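Local coordinates for NADB-Rossmann Superfamily protein (Streptococcus agalactiae, PDB 3LEC) that probably methylates N1 of adenine 22 in tRNA and binds a zinc ion, at residues A[63-68]-A[72-77]. Numbering follows the deposited sequence.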
ATOM      1  N   LYS A  63       0.939  -6.662 -22.920  1.00 21.00           N
ATOM      2  CA  LYS A  63       0.928  -5.783 -24.095  1.00 20.82           C
ATOM      3  C   LYS A  63       1.687  -4.496 -23.806  1.00 20.90           C
ATOM      4  O   LYS A  63       2.481  -4.047 -24.633  1.00 20.18           O
ATOM      5  CB  LYS A  63      -0.498  -5.441 -24.545  1.00 22.37           C
ATOM      6  N   ASN A  64       1.447  -3.928 -22.624  1.00 20.05           N
ATOM      7  CA  ASN A  64       2.065  -2.649 -22.265  1.00 20.16           C
ATOM      8  C   ASN A  64       3.568  -2.779 -22.161  1.00 19.68           C
ATOM      9  O   ASN A  64       4.297  -1.937 -22.671  1.00 19.32           O
ATOM     10  CB  ASN A  64       1.465  -2.075 -20.965  1.00 19.93           C
ATOM     11  CG  ASN A  64       0.052  -1.526 -21.161  1.00 21.35           C
ATOM     12  OD1 ASN A  64      -0.449  -1.409 -22.295  1.00 21.09           O
ATOM     13  ND2 ASN A  64      -0.587  -1.153 -20.053  1.00 20.10           N
ATOM     14  N   VAL A  65       4.044  -3.837 -21.498  1.00 20.59           N
ATOM     15  CA  VAL A  65       5.487  -4.056 -21.362  1.00 19.22           C
ATOM     16  C   VAL A  65       6.134  -4.172 -22.751  1.00 21.14           C
ATOM     17  O   VAL A  65       7.208  -3.598 -23.016  1.00 20.82           O
ATOM     18  CB  VAL A  65       5.802  -5.294 -20.478  1.00 18.91           C
ATOM     19  CG1 VAL A  65       7.281  -5.662 -20.575  1.00 17.96           C
ATOM     20  CG2 VAL A  65       5.429  -5.012 -19.017  1.00 17.92           C
ATOM     21  N   SER A  66       5.446  -4.881 -23.634  1.00 21.35           N
ATOM     22  CA  SER A  66       5.951  -5.150 -24.984  1.00 22.77           C
ATOM     23  C   SER A  66       6.067  -3.860 -25.809  1.00 22.51           C
ATOM     24  O   SER A  66       7.111  -3.581 -26.418  1.00 22.32           O
ATOM     25  CB  SER A  66       5.051  -6.168 -25.681  1.00 22.36           C
ATOM     26  OG  SER A  66       5.535  -6.388 -26.992  1.00 26.66           O
ATOM     27  N   GLU A  67       4.997  -3.066 -25.784  1.00 22.54           N
ATOM     28  CA  GLU A  67       4.909  -1.796 -26.510  1.00 22.98           C
ATOM     29  C   GLU A  67       5.985  -0.819 -26.046  1.00 22.67           C
ATOM     30  O   GLU A  67       6.566  -0.059 -26.857  1.00 22.22           O
ATOM     31  CB  GLU A  67       3.501  -1.190 -26.326  1.00 23.57           C
ATOM     32  CG  GLU A  67       3.105  -0.100 -27.364  1.00 27.68           C
ATOM     33  CD  GLU A  67       2.670  -0.675 -28.711  1.00 31.31           C
ATOM     34  OE1 GLU A  67       2.249   0.107 -29.593  1.00 35.14           O
ATOM     35  OE2 GLU A  67       2.745  -1.907 -28.893  1.00 35.04           O
ATOM     36  N   HIS A  68       6.275  -0.867 -24.743  1.00 21.28           N
ATOM     37  CA  HIS A  68       7.269  -0.004 -24.149  1.00 21.34           C
ATOM     38  C   HIS A  68       8.692  -0.533 -24.317  1.00 21.86           C
ATOM     39  O   HIS A  68       9.674   0.130 -23.922  1.00 21.29           O
ATOM     40  CB  HIS A  68       6.927   0.248 -22.692  1.00 21.57           C
ATOM     41  CG  HIS A  68       5.913   1.321 -22.503  1.00 20.56           C
ATOM     42  ND1 HIS A  68       6.266   2.614 -22.204  1.00 20.91           N
ATOM     43  CD2 HIS A  68       4.561   1.307 -22.585  1.00 19.17           C
ATOM     44  CE1 HIS A  68       5.173   3.349 -22.083  1.00 18.33           C
ATOM     45  NE2 HIS A  68       4.126   2.585 -22.320  1.00 17.43           N
ATOM     46  N   SER A  72      12.544  -7.713 -21.921  1.00 24.57           N
ATOM     47  CA  SER A  72      13.774  -8.288 -21.358  0.50 24.41           C
ATOM     48  C   SER A  72      13.965  -7.927 -19.890  1.00 24.39           C
ATOM     49  O   SER A  72      14.681  -8.626 -19.152  1.00 24.50           O
ATOM     50  CB  SER A  72      15.009  -7.829 -22.146  0.50 24.56           C
ATOM     51  OG  SER A  72      15.046  -8.388 -23.445  0.50 25.40           O
ATOM     52  N   LYS A  73      13.336  -6.835 -19.465  1.00 23.44           N
ATOM     53  CA  LYS A  73      13.548  -6.329 -18.113  1.00 23.55           C
ATOM     54  C   LYS A  73      12.344  -6.476 -17.191  1.00 22.65           C
ATOM     55  O   LYS A  73      12.461  -6.293 -15.982  1.00 22.31           O
ATOM     56  CB  LYS A  73      14.024  -4.881 -18.164  1.00 24.16           C
ATOM     57  CG  LYS A  73      15.410  -4.732 -18.841  1.00 27.78           C
ATOM     58  CD  LYS A  73      15.722  -3.268 -19.084  1.00 34.34           C
ATOM     59  CE  LYS A  73      17.186  -3.043 -19.456  1.00 36.59           C
ATOM     60  NZ  LYS A  73      17.386  -1.598 -19.773  1.00 39.08           N
ATOM     61  N   ILE A  74      11.194  -6.827 -17.758  1.00 22.00           N
ATOM     62  CA  ILE A  74       9.980  -6.969 -16.957  1.00 20.92           C
ATOM     63  C   ILE A  74       9.233  -8.249 -17.283  1.00 20.85           C
ATOM     64  O   ILE A  74       8.759  -8.429 -18.401  1.00 21.50           O
ATOM     65  CB  ILE A  74       9.036  -5.765 -17.077  1.00 20.81           C
ATOM     66  CG1 ILE A  74       9.751  -4.465 -16.691  1.00 20.41           C
ATOM     67  CG2 ILE A  74       7.810  -5.994 -16.191  1.00 21.36           C
ATOM     68  CD1 ILE A  74       8.903  -3.202 -16.877  1.00 21.29           C
ATOM     69  N   ASP A  75       9.135  -9.130 -16.300  1.00 20.17           N
ATOM     70  CA  ASP A  75       8.366 -10.365 -16.451  1.00 20.54           C
ATOM     71  C   ASP A  75       6.927 -10.126 -16.056  1.00 20.61           C
ATOM     72  O   ASP A  75       6.642  -9.432 -15.079  1.00 20.47           O
ATOM     73  CB  ASP A  75       8.962 -11.504 -15.603  1.00 20.69           C
ATOM     74  CG  ASP A  75      10.183 -12.144 -16.246  1.00 23.30           C
ATOM     75  OD1 ASP A  75      10.469 -11.850 -17.423  1.00 27.59           O
ATOM     76  OD2 ASP A  75      10.851 -12.955 -15.564  1.00 24.48           O
ATOM     77  N   VAL A  76       6.004 -10.690 -16.829  1.00 19.96           N
ATOM     78  CA  VAL A  76       4.607 -10.538 -16.492  1.00 20.04           C
ATOM     79  C   VAL A  76       4.136 -11.951 -16.236  1.00 20.17           C
ATOM     80  O   VAL A  76       4.384 -12.838 -17.048  1.00 20.33           O
ATOM     81  CB  VAL A  76       3.804  -9.858 -17.632  1.00 19.99           C
ATOM     82  CG1 VAL A  76       2.328  -9.765 -17.261  1.00 18.81           C
ATOM     83  CG2 VAL A  76       4.379  -8.484 -18.003  1.00 20.05           C
ATOM     84  N   ARG A  77       3.551 -12.179 -15.067  1.00 19.46           N
ATOM     85  CA  ARG A  77       3.187 -13.525 -14.656  1.00 20.64           C
ATOM     86  C   ARG A  77       1.754 -13.632 -14.169  1.00 21.70           C
ATOM     87  O   ARG A  77       1.224 -12.702 -13.538  1.00 20.56           O
ATOM     88  CB  ARG A  77       4.171 -14.051 -13.614  1.00 20.62           C
ATOM     89  CG  ARG A  77       5.595 -14.080 -14.151  1.00 20.83           C
ATOM     90  CD  ARG A  77       6.547 -14.813 -13.242  1.00 22.14           C
ATOM     91  NE  ARG A  77       7.925 -14.579 -13.664  1.00 22.59           N
ATOM     92  CZ  ARG A  77       8.993 -14.750 -12.886  1.00 20.95           C
ATOM     93  NH1 ARG A  77       8.860 -15.202 -11.649  1.00 22.27           N
ATOM     94  NH2 ARG A  77      10.199 -14.492 -13.355  1.00 23.22           N
TER
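Val-65, on the last turn of helix 55-67, faces the start of edge strand 74-78, and the two backbones come nearest at the CA atoms of Val-65 and Ile-74, 6.9 Å apart. Within 63-68 this one valine makes the contact, its two methyls dividing the work. With CG1 anti to the backbone N (chi1 169°), CG2 lies anti to the carbonyl carbon and is turned toward the strand, above the pair Ile-74 and Val-76, the two strand residues that point at the helix. There Val-65 CG2 lies 3.8 Å from Ile-74 CG2 and equally 3.8 Å from Val-76 CG2, so a single methyl bridges successive inward-facing positions of the strand. Val-65 CG1 instead settles over the base of the isoleucine, 3.9 Å from Ile-74 CB, and beside the backbone, 3.8 Å from Ile-74 O. The side chains of Val-65 and Val-76 run past each other in opposite directions, whereas Ile-74 meets the valine at a slant. All these contacts are van der Waals, and Val-65 and Ile-74 are buried.

Between the two inward residues, Asp-75 turns to the other face of the strand. Its OD2 accepts a hydrogen bond from Arg-77 NH2 at 2.8 Å, part of a salt bridge lying near the guanidinium plane and using the anti side of the carboxylate; Arg-77 NH1 has a second acidic partner in Asp-89. Val-76 also packs on Tyr-58, Ala-61 and Leu-62 of the same helix, while Ile-74 touches Leu-40 of helix 34-41. Strand 74-78 hydrogen-bonds to parallel strand 45-52, as between Asp-75 and Ala-48. A short loop thus returns helix 55-67 onto the sheet, completing the beta-alpha-beta crossover 45-52, 55-67, 74-78 at the outer edge of a Rossmann-like methyltransferase fold.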